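Local coordinates for cellulase (Uncultured bacterium, PDB 6XSO), which probably hydrolyses internal beta-1,4-glycosidic bonds of cellulose and related plant polysaccharides such as xylan, as a broad-specificity family 5 endoglucanase, at residues I306-T311 against F347-L352; Q330-F335 against A366-R371. One frame throughout, in Å; residues are numbered along the deposited sequence.

Contact 1. Residues I306-T311 against F347-L352; sequences IGEWST and FYWMGL
Phe347 N donates to Ile306 O at 2.9 Å, and Trp349 N donates to Trp309 O, also at 2.9 Å, joining neighbouring parallel strands. Between these two, Trp309 N makes a weak bond to Phe347 O (3.1 Å). The same oxygen takes a CA-H...O contact from Glu308 CA at 3.2 Å, where the chain turns a corner.

The aromatic part pairs Trp309 with Tyr348 in a T-shaped stack. The edge of the tyrosine meets the indole face, with Tyr348 CD2 over the centre of the indole, 3.8 Å from Trp309 CE2, and the planes at 88°. Trp309 CG sits between its own backbone N and carbonyl carbon (chi1 68°), which folds the indole across the Phe347-Tyr348 backbone. Trp309 O in turn lies over a face of the tyrosine ring. At the far end of that ring, Ser310 OG donates to Tyr348 OH (2.8 Å), tying the phenol to the chain just beyond Trp309.

The carboxylate contact is of another kind. Glu308 runs extended alongside Trp349, pointing the same way, and lays its carboxylate over the rim of one indole face, the planes 29° apart and Glu308 OE2 3.6 Å from Trp349 CZ3. Met350 CG sits near the rim of the opposite face. Tyr271 OH bonds to Glu308 OE1 and Arg80 makes a salt bridge to OE2, so both oxygens are held and the rotation of the group is fixed.

These are the carboxyl ends of the seventh and eighth strands of a TIM barrel. Family 5 glycoside hydrolases carry their catalytic nucleophile at the end of the seventh strand, and the position of Glu308 at that strand end is consistent with that role.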
ATOM      1  N   ILE A 306      -7.239  -1.144  -3.174  1.00 18.56           N
ATOM      2  CA  ILE A 306      -7.475  -0.997  -1.730  1.00 18.37           C
ATOM      3  C   ILE A 306      -6.321  -1.764  -1.085  1.00 19.46           C
ATOM      4  O   ILE A 306      -6.345  -2.998  -0.924  1.00 19.49           O
ATOM      5  CB  ILE A 306      -8.867  -1.479  -1.323  1.00 17.27           C
ATOM      6  CG1 ILE A 306      -9.936  -0.651  -2.044  1.00 18.02           C
ATOM      7  CG2 ILE A 306      -9.027  -1.409   0.190  1.00 19.47           C
ATOM      8  CD1 ILE A 306     -11.361  -1.189  -1.804  1.00 19.70           C
ATOM      9  N   GLY A 307      -5.239  -1.032  -0.794  1.00 17.35           N
ATOM     10  CA  GLY A 307      -3.977  -1.664  -0.459  1.00 17.56           C
ATOM     11  C   GLY A 307      -3.862  -2.136   0.960  1.00 17.86           C
ATOM     12  O   GLY A 307      -2.886  -2.813   1.288  1.00 17.68           O
ATOM     13  N   GLU A 308      -4.806  -1.746   1.813  1.00 17.30           N
ATOM     14  CA  GLU A 308      -4.957  -2.341   3.127  1.00 16.98           C
ATOM     15  C   GLU A 308      -6.437  -2.371   3.437  1.00 17.07           C
ATOM     16  O   GLU A 308      -7.138  -1.386   3.199  1.00 17.81           O
ATOM     17  CB  GLU A 308      -4.320  -1.513   4.254  1.00 17.63           C
ATOM     18  CG  GLU A 308      -2.831  -1.272   4.109  1.00 17.15           C
ATOM     19  CD  GLU A 308      -2.248  -0.434   5.221  1.00 17.90           C
ATOM     20  OE1 GLU A 308      -2.930  -0.223   6.260  1.00 19.15           O
ATOM     21  OE2 GLU A 308      -1.071  -0.022   5.067  1.00 19.51           O
ATOM     22  N   TRP A 309      -6.909  -3.502   3.967  1.00 17.50           N
ATOM     23  CA  TRP A 309      -8.242  -3.538   4.547  1.00 18.55           C
ATOM     24  C   TRP A 309      -8.323  -4.594   5.636  1.00 19.34           C
ATOM     25  O   TRP A 309      -7.509  -5.519   5.711  1.00 18.89           O
ATOM     26  CB  TRP A 309      -9.329  -3.798   3.503  1.00 18.28           C
ATOM     27  CG  TRP A 309      -9.287  -5.209   2.913  1.00 17.05           C
ATOM     28  CD1 TRP A 309      -8.339  -5.705   2.057  1.00 19.02           C
ATOM     29  CD2 TRP A 309     -10.226  -6.273   3.127  1.00 17.91           C
ATOM     30  NE1 TRP A 309      -8.628  -7.014   1.730  1.00 17.92           N
ATOM     31  CE2 TRP A 309      -9.778  -7.380   2.369  1.00 18.06           C
ATOM     32  CE3 TRP A 309     -11.392  -6.400   3.885  1.00 19.73           C
ATOM     33  CZ2 TRP A 309     -10.461  -8.587   2.341  1.00 18.08           C
ATOM     34  CZ3 TRP A 309     -12.081  -7.605   3.843  1.00 18.73           C
ATOM     35  CH2 TRP A 309     -11.608  -8.677   3.079  1.00 20.05           C
ATOM     36  N   SER A 310      -9.335  -4.409   6.484  1.00 19.59           N
ATOM     37  CA  SER A 310      -9.803  -5.312   7.532  1.00 19.38           C
ATOM     38  C   SER A 310     -11.027  -4.572   8.080  1.00 20.41           C
ATOM     39  O   SER A 310     -11.645  -3.780   7.356  1.00 22.39           O
ATOM     40  CB  SER A 310      -8.745  -5.622   8.571  1.00 19.85           C
ATOM     41  OG  SER A 310      -9.277  -6.576   9.494  1.00 20.60           O
ATOM     42  N   THR A 311     -11.395  -4.792   9.336  1.00 21.35           N
ATOM     43  CA  THR A 311     -12.453  -4.005   9.953  1.00 20.71           C
ATOM     44  C   THR A 311     -11.834  -3.006  10.917  1.00 22.09           C
ATOM     45  O   THR A 311     -10.636  -3.040  11.202  1.00 22.56           O
ATOM     46  CB  THR A 311     -13.454  -4.875  10.712  1.00 21.70           C
ATOM     47  OG1 THR A 311     -12.785  -5.466  11.833  1.00 26.40           O
ATOM     48  CG2 THR A 311     -14.027  -5.934   9.807  1.00 22.62           C
ATOM     49  N   PHE A 347      -5.999  -5.872  -0.615  1.00 17.55           N
ATOM     50  CA  PHE A 347      -4.852  -6.454   0.091  1.00 18.15           C
ATOM     51  C   PHE A 347      -5.155  -6.458   1.592  1.00 18.85           C
ATOM     52  O   PHE A 347      -5.158  -5.401   2.231  1.00 18.34           O
ATOM     53  CB  PHE A 347      -3.558  -5.658  -0.202  1.00 17.63           C
ATOM     54  CG  PHE A 347      -3.003  -5.844  -1.598  1.00 16.66           C
ATOM     55  CD1 PHE A 347      -3.606  -5.245  -2.685  1.00 20.09           C
ATOM     56  CD2 PHE A 347      -1.836  -6.583  -1.819  1.00 19.69           C
ATOM     57  CE1 PHE A 347      -3.094  -5.408  -3.963  1.00 20.65           C
ATOM     58  CE2 PHE A 347      -1.309  -6.743  -3.101  1.00 19.32           C
ATOM     59  CZ  PHE A 347      -1.933  -6.160  -4.167  1.00 20.24           C
ATOM     60  N   TYR A 348      -5.410  -7.642   2.163  1.00 17.57           N
ATOM     61  CA  TYR A 348      -5.764  -7.751   3.578  1.00 17.83           C
ATOM     62  C   TYR A 348      -4.576  -7.375   4.472  1.00 18.36           C
ATOM     63  O   TYR A 348      -3.427  -7.682   4.156  1.00 18.56           O
ATOM     64  CB  TYR A 348      -6.253  -9.190   3.882  1.00 17.48           C
ATOM     65  CG  TYR A 348      -6.863  -9.266   5.244  1.00 17.12           C
ATOM     66  CD1 TYR A 348      -6.105  -9.680   6.334  1.00 17.81           C
ATOM     67  CD2 TYR A 348      -8.181  -8.882   5.459  1.00 19.39           C
ATOM     68  CE1 TYR A 348      -6.643  -9.694   7.604  1.00 19.75           C
ATOM     69  CE2 TYR A 348      -8.721  -8.898   6.721  1.00 19.41           C
ATOM     70  CZ  TYR A 348      -7.949  -9.296   7.787  1.00 19.80           C
ATOM     71  OH  TYR A 348      -8.506  -9.274   9.042  1.00 21.45           O
ATOM     72  N   TRP A 349      -4.850  -6.691   5.589  1.00 17.37           N
ATOM     73  CA  TRP A 349      -3.782  -6.226   6.482  1.00 18.52           C
ATOM     74  C   TRP A 349      -3.439  -7.288   7.531  1.00 18.63           C
ATOM     75  O   TRP A 349      -4.198  -7.496   8.480  1.00 20.55           O
ATOM     76  CB  TRP A 349      -4.174  -4.929   7.199  1.00 18.97           C
ATOM     77  CG  TRP A 349      -3.048  -4.493   8.116  1.00 19.74           C
ATOM     78  CD1 TRP A 349      -3.009  -4.575   9.482  1.00 21.36           C
ATOM     79  CD2 TRP A 349      -1.779  -3.991   7.709  1.00 18.72           C
ATOM     80  NE1 TRP A 349      -1.793  -4.134   9.948  1.00 22.59           N
ATOM     81  CE2 TRP A 349      -1.014  -3.778   8.880  1.00 20.06           C
ATOM     82  CE3 TRP A 349      -1.203  -3.698   6.466  1.00 18.30           C
ATOM     83  CZ2 TRP A 349       0.288  -3.280   8.839  1.00 20.10           C
ATOM     84  CZ3 TRP A 349       0.077  -3.192   6.424  1.00 20.52           C
ATOM     85  CH2 TRP A 349       0.814  -2.982   7.605  1.00 20.97           C
ATOM     86  N   MET A 350      -2.268  -7.910   7.397  1.00 20.10           N
ATOM     87  CA  MET A 350      -1.707  -8.820   8.407  1.00 18.66           C
ATOM     88  C   MET A 350      -2.690  -9.946   8.733  1.00 18.62           C
ATOM     89  O   MET A 350      -3.408 -10.445   7.858  1.00 20.29           O
ATOM     90  CB  MET A 350      -1.216  -8.020   9.605  1.00 20.46           C
ATOM     91  CG  MET A 350      -0.007  -7.142   9.308  1.00 21.78           C
ATOM     92  SD  MET A 350       0.694  -6.320  10.759  1.00 21.58           S
ATOM     93  CE  MET A 350       1.459  -7.702  11.599  1.00 22.96           C
ATOM     94  N   GLY A 351      -2.703 -10.386   9.982  1.00 20.32           N
ATOM     95  CA  GLY A 351      -3.437 -11.582  10.306  1.00 20.55           C
ATOM     96  C   GLY A 351      -2.965 -12.693   9.396  1.00 23.74           C
ATOM     97  O   GLY A 351      -1.849 -12.649   8.863  1.00 23.36           O
ATOM     98  N   LEU A 352      -3.829 -13.685   9.227  1.00 22.53           N
ATOM     99  CA  LEU A 352      -3.677 -14.840   8.344  1.00 21.06           C
ATOM    100  C   LEU A 352      -2.521 -15.742   8.751  1.00 22.53           C
ATOM    101  O   LEU A 352      -2.759 -16.885   9.151  1.00 23.11           O
ATOM    102  CB  LEU A 352      -3.582 -14.454   6.870  1.00 20.42           C
ATOM    103  CG  LEU A 352      -4.687 -13.550   6.321  1.00 19.42           C
ATOM    104  CD1 LEU A 352      -4.642 -13.584   4.792  1.00 20.82           C
ATOM    105  CD2 LEU A 352      -6.089 -13.869   6.814  1.00 20.75           C
TER

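Contact 2. Residues Q330-F335 against A366-R371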
ATOM      1  N   GLN A 330     -19.131 -12.456   6.625  0.53 22.42           N
ATOM      2  CA  GLN A 330     -20.126 -11.960   5.676  0.53 20.96           C
ATOM      3  C   GLN A 330     -19.678 -10.636   5.075  0.53 23.24           C
ATOM      4  O   GLN A 330     -19.924 -10.365   3.891  0.53 21.81           O
ATOM      5  CB  GLN A 330     -21.478 -11.802   6.370  0.53 23.03           C
ATOM      6  CG  GLN A 330     -21.995 -13.088   6.972  0.53 24.38           C
ATOM      7  CD  GLN A 330     -23.145 -12.852   7.934  0.53 23.73           C
ATOM      8  OE1 GLN A 330     -24.120 -12.169   7.601  0.53 28.06           O
ATOM      9  NE2 GLN A 330     -23.035 -13.403   9.139  0.53 30.66           N
ATOM     10  N   PHE A 331     -19.014  -9.805   5.881  1.00 21.60           N
ATOM     11  CA  PHE A 331     -18.439  -8.563   5.381  1.00 20.82           C
ATOM     12  C   PHE A 331     -17.364  -8.855   4.340  1.00 18.63           C
ATOM     13  O   PHE A 331     -17.342  -8.241   3.263  1.00 20.44           O
ATOM     14  CB  PHE A 331     -17.877  -7.745   6.564  1.00 19.55           C
ATOM     15  CG  PHE A 331     -16.829  -6.735   6.169  1.00 20.37           C
ATOM     16  CD1 PHE A 331     -17.190  -5.590   5.490  1.00 20.23           C
ATOM     17  CD2 PHE A 331     -15.498  -6.940   6.473  1.00 21.81           C
ATOM     18  CE1 PHE A 331     -16.243  -4.660   5.112  1.00 18.75           C
ATOM     19  CE2 PHE A 331     -14.539  -6.025   6.087  1.00 21.98           C
ATOM     20  CZ  PHE A 331     -14.915  -4.880   5.418  1.00 18.95           C
ATOM     21  N   VAL A 332     -16.458  -9.800   4.655  1.00 20.30           N
ATOM     22  CA  VAL A 332     -15.397 -10.207   3.727  1.00 19.54           C
ATOM     23  C   VAL A 332     -15.993 -10.629   2.391  1.00 21.36           C
ATOM     24  O   VAL A 332     -15.543 -10.199   1.319  1.00 20.66           O
ATOM     25  CB  VAL A 332     -14.566 -11.348   4.351  1.00 19.67           C
ATOM     26  CG1 VAL A 332     -13.772 -12.113   3.298  1.00 19.64           C
ATOM     27  CG2 VAL A 332     -13.682 -10.814   5.475  1.00 18.56           C
ATOM     28  N   ASP A 333     -16.965 -11.537   2.431  1.00 20.48           N
ATOM     29  CA  ASP A 333     -17.546 -12.042   1.195  1.00 21.99           C
ATOM     30  C   ASP A 333     -17.986 -10.892   0.300  1.00 20.50           C
ATOM     31  O   ASP A 333     -17.711 -10.874  -0.905  1.00 21.44           O
ATOM     32  CB  ASP A 333     -18.784 -12.890   1.508  1.00 22.27           C
ATOM     33  CG  ASP A 333     -18.466 -14.241   2.118  1.00 23.86           C
ATOM     34  OD1 ASP A 333     -17.297 -14.634   2.196  1.00 22.01           O
ATOM     35  OD2 ASP A 333     -19.431 -14.928   2.533  1.00 26.34           O
ATOM     36  N   ASP A 334     -18.721  -9.939   0.879  1.00 20.26           N
ATOM     37  CA  ASP A 334     -19.313  -8.862   0.086  1.00 21.08           C
ATOM     38  C   ASP A 334     -18.271  -7.828  -0.335  1.00 22.47           C
ATOM     39  O   ASP A 334     -18.350  -7.281  -1.443  1.00 20.92           O
ATOM     40  CB  ASP A 334     -20.449  -8.215   0.877  1.00 20.90           C
ATOM     41  CG  ASP A 334     -21.055  -7.026   0.150  1.00 20.96           C
ATOM     42  OD1 ASP A 334     -21.846  -7.263  -0.798  1.00 24.47           O
ATOM     43  OD2 ASP A 334     -20.725  -5.878   0.547  1.00 21.70           O
ATOM     44  N   PHE A 335     -17.319  -7.514   0.549  1.00 20.10           N
ATOM     45  CA  PHE A 335     -16.285  -6.521   0.243  1.00 18.27           C
ATOM     46  C   PHE A 335     -15.444  -6.980  -0.937  1.00 20.02           C
ATOM     47  O   PHE A 335     -15.244  -6.233  -1.904  1.00 20.07           O
ATOM     48  CB  PHE A 335     -15.418  -6.331   1.489  1.00 19.45           C
ATOM     49  CG  PHE A 335     -14.447  -5.182   1.406  1.00 18.80           C
ATOM     50  CD1 PHE A 335     -14.833  -3.917   1.785  1.00 20.18           C
ATOM     51  CD2 PHE A 335     -13.142  -5.385   0.987  1.00 19.66           C
ATOM     52  CE1 PHE A 335     -13.932  -2.867   1.728  1.00 22.84           C
ATOM     53  CE2 PHE A 335     -12.238  -4.333   0.943  1.00 21.65           C
ATOM     54  CZ  PHE A 335     -12.643  -3.081   1.288  1.00 21.60           C
ATOM     55  N   ALA A 366      -6.580 -19.651   9.580  1.00 23.39           N
ATOM     56  CA  ALA A 366      -6.839 -20.421   8.366  1.00 24.40           C
ATOM     57  C   ALA A 366      -8.239 -20.169   7.843  1.00 24.17           C
ATOM     58  O   ALA A 366      -8.442 -20.064   6.627  1.00 24.42           O
ATOM     59  CB  ALA A 366      -6.644 -21.913   8.621  1.00 23.83           C
ATOM     60  N   ASP A 367      -9.218 -20.067   8.745  1.00 23.49           N
ATOM     61  CA  ASP A 367     -10.593 -19.845   8.314  1.00 23.85           C
ATOM     62  C   ASP A 367     -10.735 -18.527   7.550  1.00 24.94           C
ATOM     63  O   ASP A 367     -11.377 -18.487   6.491  1.00 23.07           O
ATOM     64  CB  ASP A 367     -11.562 -19.965   9.498  1.00 25.00           C
ATOM     65  CG  ASP A 367     -11.184 -19.108  10.699  1.00 23.68           C
ATOM     66  OD1 ASP A 367     -10.156 -18.397  10.715  1.00 25.49           O
ATOM     67  OD2 ASP A 367     -11.978 -19.156  11.666  1.00 29.49           O
ATOM     68  N   LEU A 368     -10.107 -17.456   8.041  1.00 22.26           N
ATOM     69  CA  LEU A 368     -10.199 -16.165   7.365  1.00 19.73           C
ATOM     70  C   LEU A 368      -9.451 -16.166   6.037  1.00 21.75           C
ATOM     71  O   LEU A 368      -9.947 -15.618   5.044  1.00 21.58           O
ATOM     72  CB  LEU A 368      -9.667 -15.078   8.288  1.00 19.75           C
ATOM     73  CG  LEU A 368      -9.678 -13.673   7.684  1.00 19.58           C
ATOM     74  CD1 LEU A 368     -11.019 -13.182   7.244  1.00 21.06           C
ATOM     75  CD2 LEU A 368      -9.101 -12.705   8.712  1.00 20.28           C
ATOM     76  N   ALA A 369      -8.261 -16.770   5.997  1.00 20.94           N
ATOM     77  CA  ALA A 369      -7.520 -16.845   4.743  1.00 21.91           C
ATOM     78  C   ALA A 369      -8.346 -17.541   3.673  1.00 22.51           C
ATOM     79  O   ALA A 369      -8.456 -17.053   2.540  1.00 22.15           O
ATOM     80  CB  ALA A 369      -6.193 -17.564   4.979  1.00 22.69           C
ATOM     81  N   GLU A 370      -8.956 -18.677   4.030  1.00 20.88           N
ATOM     82  CA  GLU A 370      -9.774 -19.412   3.077  1.00 21.81           C
ATOM     83  C   GLU A 370     -11.001 -18.604   2.691  1.00 23.08           C
ATOM     84  O   GLU A 370     -11.421 -18.625   1.529  1.00 23.02           O
ATOM     85  CB  GLU A 370     -10.188 -20.773   3.650  1.00 24.19           C
ATOM     86  CG  GLU A 370     -11.011 -21.572   2.652  1.00 34.61           C
ATOM     87  CD  GLU A 370     -11.115 -23.053   2.974  1.00 44.00           C
ATOM     88  OE1 GLU A 370     -10.678 -23.475   4.065  1.00 31.23           O
ATOM     89  OE2 GLU A 370     -11.645 -23.791   2.116  1.00 45.03           O
ATOM     90  N   ARG A 371     -11.584 -17.881   3.651  1.00 22.25           N
ATOM     91  CA  ARG A 371     -12.779 -17.097   3.357  1.00 18.93           C
ATOM     92  C   ARG A 371     -12.488 -16.011   2.330  1.00 20.57           C
ATOM     93  O   ARG A 371     -13.282 -15.793   1.407  1.00 20.78           O
ATOM     94  CB  ARG A 371     -13.332 -16.466   4.634  1.00 21.51           C
ATOM     95  CG  ARG A 371     -14.762 -15.944   4.503  1.00 23.01           C
ATOM     96  CD  ARG A 371     -15.789 -17.078   4.641  1.00 22.51           C
ATOM     97  NE  ARG A 371     -17.126 -16.544   4.478  1.00 23.18           N
ATOM     98  CZ  ARG A 371     -18.190 -16.960   5.142  1.00 28.50           C
ATOM     99  NH1 ARG A 371     -18.087 -17.951   6.024  1.00 28.16           N
ATOM    100  NH2 ARG A 371     -19.350 -16.354   4.930  1.00 28.10           N
TER
HETATM  101  O   HOH W   1     -15.900 -16.745   1.123  1.00 23.39           O
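Arg371 grips Asp333 side-on with two nitrogens, NE donating to OD1 at 3.0 Å and NH2 to OD2 at 2.8 Å. Both oxygens are met on their syn sides, though from somewhat out of the carboxylate plane, and the two flat groups are turned only 18° from each other. The arginine chain leaves its helix with CG opposite the backbone N, then bends at chi2 (81°), so that NE and NH2 come alongside the Asp333 carboxylate. Asp333 keeps CG opposite its own carbonyl carbon, bringing the carboxylate to the guanidinium edge. A water donates to Asp333 OD1 (2.7 Å) and to Arg371 O (2.8 Å), a second bridge between the same two residues.

Deeper in, Val332 divides its methyls: CG2 meets Leu368 CD1 at 4.0 Å, while CG1 lies against Arg371 CG (4.1 Å), the aliphatic root of the salt-bridging chain. A methionine in place of Arg371 would probably leave the Asp333 carboxylate without its charged mate, with the water on OD1 a much weaker restraint on its rotation.

The helix axes approach to 10.5 Å and run roughly parallel, 24° apart. Between these two segments the apolar touch is slight, though Phe329 of helix 325-341 adds to it by packing on Leu368 and Arg371. The chemistry implies a join made by a charge pair at the partly exposed side, with methyl packing within.

Contact 1 belongs to the barrel wall and its carboxyl-end rim, and all but one of its touching residues are buried; contact 2, its centre about 11 Å from that of contact 1, lies further from the middle of the chain, between the helices that pack on that wall. Helix 325-341 precedes strand 345-349 and helix 366-377 follows it, so the segments alternate along the chain. The layers meet directly: Trp309 stacks with Phe335 and touches Phe331, while Leu368 packs on Tyr348 and Leu352. Chemistry follows depth. Backbone bonds, aromatic packing and a tightly held carboxylate serve the interior, whereas the helix pair combines a small apolar strip with a water-bridged ion pair.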